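Local structure of 6-phosphogluconolactonase (Trypanosoma cruzi, 6VYE) at residues Ala22-Val27 against Leu223-Glu228; Gly26-Lys31 against Thr258-Lys263; Val164-Gly169 against Ile212-Ala217. The protein probably hydrolyses 6-phosphogluconolactone to 6-phosphogluconate, the second step of the oxidative pentose phosphate pathway. All blocks are in the same frame, centred on the assembly; numbering follows the deposited sequence.

Contact 1. Residues Ala22-Val27 against Leu223-Glu228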
loop_
_atom_site.group_PDB
_atom_site.type_symbol
_atom_site.label_atom_id
_atom_site.label_comp_id
_atom_site.label_asym_id
_atom_site.label_seq_id
_atom_site.Cartn_x
_atom_site.Cartn_y
_atom_site.Cartn_z
ATOM N N ALA A 22 -8.796 17.380 1.339
ATOM C CA ALA A 22 -9.875 16.642 2.041
ATOM C C ALA A 22 -10.853 15.979 1.040
ATOM O O ALA A 22 -11.831 15.342 1.493
ATOM C CB ALA A 22 -10.578 17.586 2.994
ATOM N N GLU A 23 -10.601 16.106 -0.268
ATOM C CA GLU A 23 -11.373 15.478 -1.376
ATOM C C GLU A 23 -10.675 14.175 -1.826
ATOM O O GLU A 23 -11.293 13.417 -2.573
ATOM C CB GLU A 23 -11.473 16.523 -2.491
ATOM C CG GLU A 23 -12.487 16.245 -3.603
ATOM C CD GLU A 23 -12.290 17.129 -4.840
ATOM O OE1 GLU A 23 -12.577 16.658 -5.982
ATOM O OE2 GLU A 23 -11.823 18.293 -4.669
ATOM N N LEU A 24 -9.435 13.913 -1.395
ATOM C CA LEU A 24 -8.648 12.742 -1.856
ATOM C C LEU A 24 -9.333 11.445 -1.398
ATOM O O LEU A 24 -9.464 10.550 -2.275
ATOM C CB LEU A 24 -7.186 12.798 -1.380
ATOM C CG LEU A 24 -6.236 13.534 -2.327
ATOM C CD1 LEU A 24 -6.330 15.023 -2.110
ATOM C CD2 LEU A 24 -4.803 13.071 -2.167
ATOM N N SER A 25 -9.767 11.336 -0.131
ATOM C CA SER A 25 -10.399 10.087 0.384
ATOM C C SER A 25 -11.633 9.765 -0.455
ATOM O O SER A 25 -11.822 8.581 -0.762
ATOM C CB SER A 25 -10.711 10.086 1.870
ATOM O OG SER A 25 -11.215 11.333 2.317
ATOM N N GLY A 26 -12.412 10.787 -0.824
ATOM C CA GLY A 26 -13.628 10.669 -1.651
ATOM C C GLY A 26 -13.310 10.090 -3.014
ATOM O O GLY A 26 -14.036 9.179 -3.457
ATOM N N VAL A 27 -12.280 10.595 -3.685
ATOM C CA VAL A 27 -11.832 10.071 -5.012
ATOM C C VAL A 27 -11.276 8.644 -4.870
ATOM O O VAL A 27 -11.518 7.843 -5.760
ATOM C CB VAL A 27 -10.810 11.018 -5.671
ATOM C CG1 VAL A 27 -10.285 10.436 -6.970
ATOM C CG2 VAL A 27 -11.418 12.400 -5.912
ATOM N N LEU A 223 -1.785 7.743 -3.073
ATOM C CA LEU A 223 -2.292 8.988 -2.448
ATOM C C LEU A 223 -1.080 9.857 -2.100
ATOM O O LEU A 223 -0.159 9.362 -1.435
ATOM C CB LEU A 223 -3.096 8.592 -1.213
ATOM C CG LEU A 223 -4.323 7.735 -1.490
ATOM C CD1 LEU A 223 -5.272 7.714 -0.310
ATOM C CD2 LEU A 223 -5.050 8.281 -2.708
ATOM N N ALA A 224 -1.018 11.086 -2.610
ATOM C CA ALA A 224 0.101 12.000 -2.288
ATOM C C ALA A 224 -0.396 13.450 -2.165
ATOM O O ALA A 224 -1.105 13.937 -3.066
ATOM C CB ALA A 224 1.178 11.848 -3.332
ATOM N N THR A 225 -0.022 14.124 -1.083
ATOM C CA THR A 225 -0.393 15.545 -0.840
ATOM C C THR A 225 0.830 16.330 -0.381
ATOM O O THR A 225 1.803 15.703 0.077
ATOM C CB THR A 225 -1.463 15.662 0.245
ATOM O OG1 THR A 225 -0.924 15.046 1.422
ATOM C CG2 THR A 225 -2.762 14.997 -0.147
ATOM N N GLY A 226 0.755 17.647 -0.485
ATOM C CA GLY A 226 1.653 18.598 0.181
ATOM C C GLY A 226 2.671 19.152 -0.788
ATOM O O GLY A 226 3.331 18.337 -1.531
ATOM N N LYS A 227 2.816 20.472 -0.808
ATOM C CA LYS A 227 3.914 21.135 -1.555
ATOM C C LYS A 227 5.253 20.469 -1.207
ATOM O O LYS A 227 6.085 20.379 -2.093
ATOM C CB LYS A 227 3.957 22.642 -1.279
ATOM C CG LYS A 227 4.847 23.417 -2.250
ATOM C CD LYS A 227 5.168 24.830 -1.838
ATOM C CE LYS A 227 6.345 25.419 -2.603
ATOM N NZ LYS A 227 5.919 26.000 -3.898
ATOM N N GLU A 228 5.446 20.014 0.034
ATOM C CA GLU A 228 6.728 19.456 0.541
ATOM C C GLU A 228 7.089 18.118 -0.139
ATOM O O GLU A 228 8.268 17.714 -0.019
ATOM C CB GLU A 228 6.658 19.308 2.066
ATOM C CG GLU A 228 5.810 18.137 2.586
ATOM C CD GLU A 228 4.314 18.371 2.799
ATOM O OE1 GLU A 228 3.603 17.425 3.286
ATOM O OE2 GLU A 228 3.847 19.459 2.443
#

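Contact 2. Residues Gly26-Lys31 against Thr258-Lys263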
loop_
_atom_site.group_PDB
_atom_site.type_symbol
_atom_site.label_atom_id
_atom_site.label_comp_id
_atom_site.label_asym_id
_atom_site.label_seq_id
_atom_site.Cartn_x
_atom_site.Cartn_y
_atom_site.Cartn_z
ATOM N N GLY A 26 -12.412 10.787 -0.824
ATOM C CA GLY A 26 -13.628 10.669 -1.651
ATOM C C GLY A 26 -13.310 10.090 -3.014
ATOM O O GLY A 26 -14.036 9.179 -3.457
ATOM N N VAL A 27 -12.280 10.595 -3.685
ATOM C CA VAL A 27 -11.832 10.071 -5.012
ATOM C C VAL A 27 -11.276 8.644 -4.870
ATOM O O VAL A 27 -11.518 7.843 -5.760
ATOM C CB VAL A 27 -10.810 11.018 -5.671
ATOM C CG1 VAL A 27 -10.285 10.436 -6.970
ATOM C CG2 VAL A 27 -11.418 12.400 -5.912
ATOM N N ALA A 28 -10.565 8.332 -3.796
ATOM C CA ALA A 28 -9.936 7.014 -3.588
ATOM C C ALA A 28 -11.035 5.974 -3.378
ATOM O O ALA A 28 -11.005 4.906 -4.007
ATOM C CB ALA A 28 -8.997 7.056 -2.413
ATOM N N CYS A 29 -12.002 6.315 -2.543
ATOM C CA CYS A 29 -13.211 5.513 -2.286
ATOM C C CYS A 29 -13.957 5.224 -3.595
ATOM O O CYS A 29 -14.297 4.031 -3.843
ATOM C CB CYS A 29 -14.098 6.257 -1.301
ATOM S SG CYS A 29 -15.531 5.268 -0.817
ATOM N N LYS A 30 -14.135 6.225 -4.452
ATOM C CA LYS A 30 -14.874 6.080 -5.739
ATOM C C LYS A 30 -14.110 5.084 -6.624
ATOM O O LYS A 30 -14.735 4.161 -7.203
ATOM C CB LYS A 30 -15.021 7.429 -6.453
ATOM C CG LYS A 30 -15.805 7.397 -7.762
ATOM C CD LYS A 30 -16.113 8.766 -8.340
ATOM C CE LYS A 30 -17.001 8.716 -9.570
ATOM N NZ LYS A 30 -17.192 10.051 -10.195
ATOM N N LYS A 31 -12.794 5.270 -6.725
ATOM C CA LYS A 31 -11.911 4.384 -7.524
ATOM C C LYS A 31 -12.052 2.941 -7.005
ATOM O O LYS A 31 -12.249 2.057 -7.839
ATOM C CB LYS A 31 -10.458 4.872 -7.473
ATOM C CG LYS A 31 -9.512 4.116 -8.403
ATOM C CD LYS A 31 -10.078 3.960 -9.800
ATOM C CE LYS A 31 -9.056 4.056 -10.898
ATOM N NZ LYS A 31 -9.721 3.963 -12.217
ATOM N N THR A 258 -3.244 4.657 -10.720
ATOM C CA THR A 258 -3.932 5.952 -10.464
ATOM C C THR A 258 -3.178 6.694 -9.374
ATOM O O THR A 258 -2.995 6.102 -8.320
ATOM C CB THR A 258 -5.395 5.772 -10.043
ATOM O OG1 THR A 258 -5.992 4.886 -10.988
ATOM C CG2 THR A 258 -6.193 7.059 -10.022
ATOM N N PHE A 259 -2.718 7.915 -9.677
ATOM C CA PHE A 259 -2.163 8.891 -8.704
ATOM C C PHE A 259 -3.272 9.900 -8.382
ATOM O O PHE A 259 -3.856 10.517 -9.311
ATOM C CB PHE A 259 -0.916 9.600 -9.255
ATOM C CG PHE A 259 0.360 8.794 -9.311
ATOM C CD1 PHE A 259 1.565 9.429 -9.560
ATOM C CD2 PHE A 259 0.361 7.414 -9.206
ATOM C CE1 PHE A 259 2.746 8.717 -9.649
ATOM C CE2 PHE A 259 1.550 6.701 -9.259
ATOM C CZ PHE A 259 2.744 7.352 -9.473
ATOM N N ILE A 260 -3.619 10.007 -7.101
ATOM C CA ILE A 260 -4.652 10.946 -6.598
ATOM C C ILE A 260 -3.895 11.996 -5.788
ATOM O O ILE A 260 -3.246 11.649 -4.785
ATOM C CB ILE A 260 -5.756 10.177 -5.827
ATOM C CG1 ILE A 260 -6.292 9.000 -6.648
ATOM C CG2 ILE A 260 -6.871 11.103 -5.354
ATOM C CD1 ILE A 260 -7.426 8.234 -5.955
ATOM N N LEU A 261 -3.914 13.233 -6.270
ATOM C CA LEU A 261 -3.062 14.346 -5.783
ATOM C C LEU A 261 -3.920 15.535 -5.326
ATOM O O LEU A 261 -5.053 15.714 -5.840
ATOM C CB LEU A 261 -2.161 14.766 -6.943
ATOM C CG LEU A 261 -1.406 13.636 -7.630
ATOM C CD1 LEU A 261 -0.560 14.190 -8.763
ATOM C CD2 LEU A 261 -0.523 12.901 -6.630
ATOM N N ASP A 262 -3.363 16.369 -4.447
ATOM C CA ASP A 262 -3.889 17.726 -4.158
ATOM C C ASP A 262 -3.228 18.699 -5.146
ATOM O O ASP A 262 -2.294 18.279 -5.867
ATOM C CB ASP A 262 -3.715 18.088 -2.675
ATOM C CG ASP A 262 -2.319 18.527 -2.256
ATOM O OD1 ASP A 262 -1.323 18.069 -2.878
ATOM O OD2 ASP A 262 -2.232 19.327 -1.305
ATOM N N LYS A 263 -3.709 19.943 -5.183
ATOM C CA LYS A 263 -3.218 21.036 -6.068
ATOM C C LYS A 263 -1.747 21.308 -5.752
ATOM O O LYS A 263 -0.959 21.387 -6.684
ATOM C CB LYS A 263 -4.038 22.313 -5.870
ATOM C CG LYS A 263 -5.481 22.246 -6.337
ATOM C CD LYS A 263 -5.620 22.291 -7.844
ATOM C CE LYS A 263 -7.044 22.518 -8.301
ATOM N NZ LYS A 263 -7.482 21.438 -9.221
HETATM O O HOH W 1 -7.254 4.500 -13.306
#

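Contact 3. Residues Val164-Gly169 against Ile212-Ala217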
loop_
_atom_site.group_PDB
_atom_site.type_symbol
_atom_site.label_atom_id
_atom_site.label_comp_id
_atom_site.label_asym_id
_atom_site.label_seq_id
_atom_site.Cartn_x
_atom_site.Cartn_y
_atom_site.Cartn_z
ATOM N N VAL A 164 -3.681 -2.413 -4.763
ATOM C CA VAL A 164 -2.685 -1.988 -3.755
ATOM C C VAL A 164 -2.843 -0.486 -3.527
ATOM O O VAL A 164 -2.720 0.287 -4.485
ATOM C CB VAL A 164 -1.264 -2.372 -4.171
ATOM C CG1 VAL A 164 -0.257 -1.742 -3.213
ATOM C CG2 VAL A 164 -1.107 -3.883 -4.227
ATOM N N LEU A 165 -3.137 -0.107 -2.291
ATOM C CA LEU A 165 -3.216 1.309 -1.860
ATOM C C LEU A 165 -1.891 1.771 -1.268
ATOM O O LEU A 165 -1.428 1.161 -0.313
ATOM C CB LEU A 165 -4.276 1.391 -0.777
ATOM C CG LEU A 165 -5.670 1.724 -1.237
ATOM C CD1 LEU A 165 -6.599 1.502 -0.046
ATOM C CD2 LEU A 165 -5.712 3.183 -1.717
ATOM N N LEU A 166 -1.351 2.875 -1.751
ATOM C CA LEU A 166 -0.042 3.359 -1.276
ATOM C C LEU A 166 -0.121 4.836 -0.871
ATOM O O LEU A 166 -0.968 5.576 -1.425
ATOM C CB LEU A 166 0.958 3.151 -2.412
ATOM C CG LEU A 166 1.205 1.704 -2.828
ATOM C CD1 LEU A 166 2.151 1.672 -3.995
ATOM C CD2 LEU A 166 1.749 0.856 -1.690
ATOM N N GLY A 167 0.723 5.256 0.057
ATOM C CA GLY A 167 0.906 6.696 0.356
ATOM C C GLY A 167 2.340 7.087 0.054
ATOM O O GLY A 167 3.176 6.196 0.139
ATOM N N LEU A 168 2.593 8.317 -0.396
ATOM C CA LEU A 168 3.957 8.823 -0.659
ATOM C C LEU A 168 4.448 9.567 0.585
ATOM O O LEU A 168 3.786 10.572 0.981
ATOM C CB LEU A 168 3.927 9.746 -1.861
ATOM C CG LEU A 168 5.301 10.066 -2.433
ATOM C CD1 LEU A 168 5.917 8.806 -3.045
ATOM C CD2 LEU A 168 5.233 11.189 -3.463
ATOM N N GLY A 169 5.567 9.113 1.170
ATOM C CA GLY A 169 6.178 9.800 2.312
ATOM C C GLY A 169 6.910 11.057 1.880
ATOM O O GLY A 169 7.157 11.225 0.646
ATOM N N ILE A 212 8.265 -6.024 -6.367
ATOM C CA ILE A 212 7.790 -7.026 -7.374
ATOM C C ILE A 212 6.288 -7.299 -7.136
ATOM O O ILE A 212 5.565 -7.451 -8.103
ATOM C CB ILE A 212 8.644 -8.307 -7.404
ATOM C CG1 ILE A 212 8.298 -9.203 -8.594
ATOM C CG2 ILE A 212 8.558 -9.086 -6.109
ATOM C CD1 ILE A 212 8.401 -8.501 -9.967
ATOM N N THR A 213 5.827 -7.292 -5.900
ATOM C CA THR A 213 4.406 -7.517 -5.564
ATOM C C THR A 213 3.547 -6.364 -6.066
ATOM O O THR A 213 2.521 -6.662 -6.612
ATOM C CB THR A 213 4.153 -7.705 -4.067
ATOM O OG1 THR A 213 4.941 -8.805 -3.628
ATOM C CG2 THR A 213 2.693 -8.000 -3.798
ATOM N N ILE A 214 3.958 -5.112 -5.824
ATOM C CA ILE A 214 3.216 -3.901 -6.247
ATOM C C ILE A 214 3.222 -3.836 -7.782
ATOM O O ILE A 214 2.164 -3.519 -8.418
ATOM C CB ILE A 214 3.811 -2.637 -5.583
ATOM C CG1 ILE A 214 3.620 -2.699 -4.071
ATOM C CG2 ILE A 214 3.215 -1.365 -6.181
ATOM C CD1 ILE A 214 4.439 -1.703 -3.301
ATOM N N ILE A 215 4.366 -4.124 -8.375
ATOM C CA ILE A 215 4.565 -4.071 -9.851
ATOM C C ILE A 215 3.577 -5.015 -10.561
ATOM O O ILE A 215 3.150 -4.675 -11.664
ATOM C CB ILE A 215 6.040 -4.353 -10.189
ATOM C CG1 ILE A 215 6.878 -3.093 -9.928
ATOM C CG2 ILE A 215 6.195 -4.839 -11.624
ATOM C CD1 ILE A 215 8.376 -3.337 -9.848
ATOM N N HIS A 216 3.186 -6.121 -9.932
ATOM C CA HIS A 216 2.258 -7.120 -10.525
ATOM C C HIS A 216 0.807 -7.007 -10.034
ATOM O O HIS A 216 0.018 -7.896 -10.421
ATOM C CB HIS A 216 2.850 -8.508 -10.319
ATOM C CG HIS A 216 3.911 -8.742 -11.326
ATOM N ND1 HIS A 216 5.254 -8.455 -11.075
ATOM C CD2 HIS A 216 3.829 -9.143 -12.608
ATOM C CE1 HIS A 216 5.940 -8.720 -12.159
ATOM N NE2 HIS A 216 5.096 -9.145 -13.103
ATOM N N ALA A 217 0.454 -6.011 -9.205
ATOM C CA ALA A 217 -0.936 -5.815 -8.720
ATOM C C ALA A 217 -1.743 -5.403 -9.943
ATOM O O ALA A 217 -1.186 -4.697 -10.766
ATOM C CB ALA A 217 -1.027 -4.740 -7.655
#

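Contact 1. Residues Ala22-Val27 against Leu223-Glu228
Leu24 and Thr225 carry the apolar part of this contact, meeting at an oblique angle through their methyl groups. The Leu24 methyl CD2 lies 3.5 Å from Thr225 CG2, somewhat closer than carbon atoms usually approach, while Leu24 CD1 sits beside the same methyl at 4.1 Å, so that the fork of the leucine embraces a single threonine carbon. The threonine presents this carbon because its CG2 stands anti to the carbonyl carbon, with OG1 taking the place between backbone N and carbonyl carbon (chi1 58°). Leu24 CD2 also lies 3.9 Å from the carbonyl oxygen of Ala224, a packing contact that brings the leucine against the backbone at Ala224.

The setting is the C-terminal end of the parallel strands in a Rossmann-like alpha/beta fold, where the N-terminal part of helix 24-38 lies beside the C-terminal part of strand 219-224 and the loop after it. Leu24 also rests on Cys18 of strand 14-18 and on Ile260 of strand 256-262, while Leu223 packs on Ile260 and on Thr55 of helix 54-66.

Polar links run within each element and to its neighbours, not between the two segments. On the helix side Val27 N donates to Glu23 O at 3.2 Å, an i to i-4 bond of the helical kind. On the strand side, Leu223 shares backbone hydrogen bonds with Leu166 and Leu168, and Ala224 does so with Ile260. Beyond them, the loop is tethered where Gly226 N bonds to Asp262 OD1 and Lys229 NZ to Thr225 O.

Contact 2. Residues Gly26-Lys31 against Thr258-Lys263
The first crossover of a Rossmann-like sheet supplies this contact: helix 24-38, on its way from strand 14-18 to strand 46-50, lays Val27, Ala28 and Lys31 over Ile260 and Thr258 of strand 256-262. Helix and strand run nearly antiparallel (162°), as helices do when they cover a parallel sheet, and their axes come within 9.5 Å.

Ile260 forms the apolar centre and uses two branches. Its terminal methyl CD1 reaches the helix backbone itself, 3.7 Å from Ala28 CA, and also lies against the Ala28 methyl. Val27 and Ile260 lie alongside, pointing opposite ways, with Val27 CG1 3.7 Å from Ile260 CD1 and 3.8 Å from Ile260 CG2, so that this one valine methyl touches both branches of the isoleucine. Val27 also touches Ile16 and Cys18 of strand 14-18, and Leu59 of helix 54-66 packs on Ala28.

One turn further along the helix, the character changes. The chain of Lys31 bends at chi2 (47°) and chi3 (144°) and passes over the threonine at a slant, placing Lys31 CE 3.2 Å from Thr258 OG1. The ammonium atom Lys31 NZ remains 4.0 Å from Thr258 OG1, and a water joins the two instead, 2.7 Å from Lys31 NZ, whose hydrogen it accepts, and 2.7 Å from Thr258 OG1.

The chemistry therefore divides the interface into a hydrocarbon patch around Ile260 and a polar site bridged by one water, where the carbon next to the ammonium, probably polarised by its charge, lies on the threonine oxygen while the water takes one of the ammonium's hydrogens.

Contact 3. Residues Val164-Gly169 against Ile212-Ala217
Val164 and Leu166, two residues apart on strand 163-167, turn their side chains to Ile214 and Ala217, and the packing between them is wholly apolar. Val164 divides its methyls: CG1, anti to the backbone N (chi1 172°), meets Ile214 CG1 at 4.1 Å as the two side chains cross at about a right angle, whereas Val164 CG2 presses on Ala217 CB at 3.5 Å. Leu166 and Ile214 approach tip to tip. Leu166 CD1 touches Ile214 CG2 at 3.9 Å, and Leu166 CD2 lies 4.0 Å from Ile214 CD1.

In this Rossmann-like sheet the short helix 211-215 leads into strand 219-224, the neighbour of strand 163-167, and here it packs on strand 163-167. The intervening Leu165 points to the other face, where Leu59 and Tyr60 of helix 54-66 receive it.

Hydrogen bonds finish the helix rather than bridge the segments. His216 ND1 donates to Ile212 O at 3.2 Å and 156°, the oxygen lying in the plane of the imidazole, which fixes the ring's rotation. Ala217 N bonds to Ile214 O at 3.1 Å, which holds the turn that carries the Ala217 methyl, and Thr213 OG1 is bonded to Ala190 O and Thr210 OG1.

From the N terminus, the chain passes through strand 14-18 into helix 24-38, whose first turns begin both contact 1 and contact 2 and share Gly26 and Val27. Contact 3 opens and closes well within both long loops, joining residues 164-169 to 212-217. The chain then enters strand 219-224 and closes contact 1 at residues 223-228, and strand 256-262 closes contact 2 last. Strands 163-167, 219-224 and 256-262 lie side by side in one sheet, each joined to the next by backbone hydrogen bonds. Contacts 1 and 2 thus fasten an early helix to late strands on one face, and contact 3 covers the other.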